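Local coordinates for protein BtGH115A (Bacteroides thetaiotaomicron, PDB 5BY3) that probably removes 4-O-methyl-glucuronic acid from decorated arabinogalactans, as a family GH115 alpha-glucuronidase, at residues N91-F96 with S159-G164. Numbering follows the deposited sequence.
Sequences NKKQAF and SVEYRG
Gln94 reaches across from the loop 91-96 and uses both ends of its amide on the segment 159-164. Gln94 NE2 donates to the backbone O of Glu161 at 2.8 Å. The bond is nearly straight (175°) and lands on a lone pair in the carbonyl plane. Asn209 ND2 is a second donor to the same oxygen. Gln94 OE1 accepts from both NH1 (2.8 Å) and NH2 (3.0 Å) of Arg163. NH2 lies nearly on the line of the amide C=O, while NH1 comes in at a slant. Amide and guanidinium are close to coplanar, 26° apart, and meet at the guanidinium edge. Three bonds thus fix the rotation of the amide. CG of Gln94 is anti to its carbonyl carbon (chi1 -58°), and the extended chain beyond it carries the amide to Arg163. NH1 of Arg163 also donates to Val160 O, well out of the guanidinium plane, so the arginine ties its own segment together. Replacing Gln94 by an alanine removes the amide, and would probably leave the Arg163 edge without this acceptor, Glu161 O with one donor fewer, and a gap between the segments.

The Lys93 side is looser and partly exposed. Here CD of Lys93 rests on CG of Glu161 at 3.7 Å. The Lys93 ammonium bonds to Pro158 O, and a water links its NZ to Ser159 O. The Glu161 carboxylate does not pair with the Lys93 ammonium; its OE1 forms a salt bridge with Lys428.

The contact ties the loop before strand 96-100 of the N-terminal mixed sheet to the start of strand 162-166 in the parallel, TIM-barrel-type sheet. Tyr118 of helix 113-126 touches both Gln94 and Arg163, and helix 441-452 packs against Arg163 through Ala451 and Trp452.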
ATOM      1  N   ASN A  91      25.499 -17.296   7.810  1.00 89.11           N
ATOM      2  CA  ASN A  91      25.460 -16.566   6.516  0.50 85.38           C
ATOM      3  C   ASN A  91      24.042 -16.485   5.900  1.00 83.21           C
ATOM      4  O   ASN A  91      23.715 -17.206   4.947  1.00 86.19           O
ATOM      5  CB  ASN A  91      26.510 -17.123   5.517  0.50 78.20           C
ATOM      6  CG  ASN A  91      27.776 -16.267   5.434  0.50 68.43           C
ATOM      7  OD1 ASN A  91      28.464 -16.041   6.426  0.50 64.00           O
ATOM      8  ND2 ASN A  91      28.091 -15.809   4.235  0.50 64.10           N
ATOM      9  N   LYS A  92      23.205 -15.618   6.476  1.00 80.74           N
ATOM     10  CA  LYS A  92      21.760 -15.522   6.148  1.00 79.93           C
ATOM     11  C   LYS A  92      21.186 -14.118   6.432  1.00 76.41           C
ATOM     12  O   LYS A  92      21.695 -13.394   7.292  1.00 73.50           O
ATOM     13  CB  LYS A  92      20.971 -16.585   6.921  1.00 71.76           C
ATOM     14  CG  LYS A  92      19.945 -17.303   6.082  1.00 70.37           C
ATOM     15  CD  LYS A  92      18.983 -18.086   6.948  1.00 71.61           C
ATOM     16  CE  LYS A  92      17.789 -18.541   6.119  1.00 82.93           C
ATOM     17  NZ  LYS A  92      16.772 -19.276   6.919  1.00 92.15           N
ATOM     18  N   LYS A  93      20.131 -13.734   5.718  1.00 71.74           N
ATOM     19  CA  LYS A  93      19.700 -12.327   5.719  1.00 73.46           C
ATOM     20  C   LYS A  93      18.540 -11.998   6.689  1.00 65.47           C
ATOM     21  O   LYS A  93      17.478 -12.609   6.626  1.00 59.46           O
ATOM     22  CB  LYS A  93      19.405 -11.845   4.281  1.00 84.74           C
ATOM     23  CG  LYS A  93      18.359 -12.656   3.488  1.00 91.50           C
ATOM     24  CD  LYS A  93      17.492 -11.739   2.613  1.00 87.69           C
ATOM     25  CE  LYS A  93      16.483 -12.504   1.768  1.00 88.14           C
ATOM     26  NZ  LYS A  93      15.252 -11.708   1.488  1.00 83.77           N
ATOM     27  N   GLN A  94      18.783 -11.049   7.598  1.00 61.98           N
ATOM     28  CA  GLN A  94      17.759 -10.417   8.474  1.00 51.86           C
ATOM     29  C   GLN A  94      16.916 -11.446   9.265  1.00 53.26           C
ATOM     30  O   GLN A  94      15.676 -11.336   9.353  1.00 51.56           O
ATOM     31  CB  GLN A  94      16.854  -9.473   7.653  1.00 49.97           C
ATOM     32  CG  GLN A  94      17.544  -8.347   6.907  1.00 47.68           C
ATOM     33  CD  GLN A  94      16.593  -7.621   5.959  1.00 53.03           C
ATOM     34  OE1 GLN A  94      15.484  -7.252   6.345  1.00 48.78           O
ATOM     35  NE2 GLN A  94      17.016  -7.434   4.702  1.00 48.35           N
ATOM     36  N   ALA A  95      17.593 -12.460   9.796  1.00 49.94           N
ATOM     37  CA  ALA A  95      16.929 -13.657  10.302  1.00 50.14           C
ATOM     38  C   ALA A  95      17.143 -13.851  11.788  1.00 46.57           C
ATOM     39  O   ALA A  95      18.094 -13.311  12.342  1.00 51.94           O
ATOM     40  CB  ALA A  95      17.360 -14.897   9.521  1.00 46.42           C
ATOM     41  N   PHE A  96      16.231 -14.587  12.426  1.00 40.68           N
ATOM     42  CA  PHE A  96      16.330 -14.896  13.836  1.00 39.44           C
ATOM     43  C   PHE A  96      15.774 -16.262  14.161  1.00 40.97           C
ATOM     44  O   PHE A  96      14.874 -16.774  13.449  1.00 44.47           O
ATOM     45  CB  PHE A  96      15.677 -13.820  14.710  1.00 38.52           C
ATOM     46  CG  PHE A  96      14.176 -13.697  14.523  1.00 36.57           C
ATOM     47  CD1 PHE A  96      13.306 -14.513  15.216  1.00 34.67           C
ATOM     48  CD2 PHE A  96      13.645 -12.710  13.698  1.00 40.75           C
ATOM     49  CE1 PHE A  96      11.932 -14.393  15.053  1.00 41.28           C
ATOM     50  CE2 PHE A  96      12.259 -12.560  13.537  1.00 40.46           C
ATOM     51  CZ  PHE A  96      11.408 -13.412  14.205  1.00 43.03           C
ATOM     52  N   SER A 159      10.729 -12.677   3.203  1.00 49.32           N
ATOM     53  CA  SER A 159      10.465 -12.943   1.796  1.00 43.73           C
ATOM     54  C   SER A 159      11.024 -11.812   0.901  1.00 46.39           C
ATOM     55  O   SER A 159      11.582 -12.073  -0.160  1.00 46.38           O
ATOM     56  CB  SER A 159       8.971 -13.063   1.565  1.00 46.65           C
ATOM     57  OG  SER A 159       8.446 -14.292   2.044  1.00 55.17           O
ATOM     58  N   VAL A 160      10.889 -10.556   1.336  1.00 47.42           N
ATOM     59  CA  VAL A 160      11.387  -9.402   0.561  1.00 45.89           C
ATOM     60  C   VAL A 160      12.515  -8.719   1.329  1.00 48.09           C
ATOM     61  O   VAL A 160      12.419  -8.535   2.569  1.00 52.42           O
ATOM     62  CB  VAL A 160      10.225  -8.465   0.141  1.00 44.77           C
ATOM     63  CG1 VAL A 160      10.707  -7.189  -0.573  1.00 40.01           C
ATOM     64  CG2 VAL A 160       9.236  -9.232  -0.748  1.00 41.39           C
ATOM     65  N   GLU A 161      13.596  -8.388   0.608  1.00 46.19           N
ATOM     66  CA  GLU A 161      14.848  -7.925   1.253  1.00 45.43           C
ATOM     67  C   GLU A 161      14.777  -6.478   1.794  1.00 41.09           C
ATOM     68  O   GLU A 161      15.245  -6.203   2.919  1.00 34.75           O
ATOM     69  CB  GLU A 161      16.096  -8.131   0.361  1.00 46.11           C
ATOM     70  CG  GLU A 161      17.365  -8.279   1.204  1.00 51.94           C
ATOM     71  CD  GLU A 161      18.701  -8.239   0.461  1.00 54.92           C
ATOM     72  OE1 GLU A 161      18.732  -8.161  -0.782  1.00 56.03           O
ATOM     73  OE2 GLU A 161      19.749  -8.293   1.152  1.00 61.16           O
ATOM     74  N   TYR A 162      14.180  -5.587   1.006  1.00 36.67           N
ATOM     75  CA  TYR A 162      13.931  -4.227   1.460  1.00 41.36           C
ATOM     76  C   TYR A 162      12.436  -3.900   1.407  1.00 45.72           C
ATOM     77  O   TYR A 162      11.780  -4.059   0.360  1.00 43.46           O
ATOM     78  CB  TYR A 162      14.729  -3.220   0.636  1.00 43.33           C
ATOM     79  CG  TYR A 162      16.196  -3.330   0.906  1.00 48.30           C
ATOM     80  CD1 TYR A 162      16.771  -2.647   1.978  1.00 50.37           C
ATOM     81  CD2 TYR A 162      17.014  -4.161   0.129  1.00 50.29           C
ATOM     82  CE1 TYR A 162      18.132  -2.743   2.245  1.00 50.69           C
ATOM     83  CE2 TYR A 162      18.370  -4.274   0.392  1.00 51.72           C
ATOM     84  CZ  TYR A 162      18.916  -3.553   1.446  1.00 50.94           C
ATOM     85  OH  TYR A 162      20.243  -3.646   1.716  1.00 51.64           O
ATOM     86  N   ARG A 163      11.891  -3.451   2.541  1.00 44.29           N
ATOM     87  CA  ARG A 163      10.466  -3.158   2.575  1.00 42.86           C
ATOM     88  C   ARG A 163      10.219  -1.931   3.388  1.00 40.54           C
ATOM     89  O   ARG A 163      10.806  -1.696   4.438  1.00 42.65           O
ATOM     90  CB  ARG A 163       9.648  -4.376   3.024  1.00 41.85           C
ATOM     91  CG  ARG A 163      10.221  -5.031   4.236  1.00 41.92           C
ATOM     92  CD  ARG A 163      10.340  -6.556   4.273  1.00 36.83           C
ATOM     93  NE  ARG A 163      10.931  -6.700   5.610  1.00 36.83           N
ATOM     94  CZ  ARG A 163      12.243  -6.745   5.872  1.00 41.78           C
ATOM     95  NH1 ARG A 163      13.150  -6.815   4.879  1.00 42.99           N
ATOM     96  NH2 ARG A 163      12.649  -6.783   7.135  1.00 39.30           N
ATOM     97  N   GLY A 164       9.358  -1.100   2.874  1.00 38.97           N
ATOM     98  CA  GLY A 164       9.273   0.182   3.507  1.00 39.79           C
ATOM     99  C   GLY A 164       8.125   0.963   2.997  1.00 39.73           C
ATOM    100  O   GLY A 164       7.354   0.488   2.148  1.00 35.17           O
TER
HETATM  101  O   HOH W   1      14.292 -11.330  -1.152  1.00 40.07           O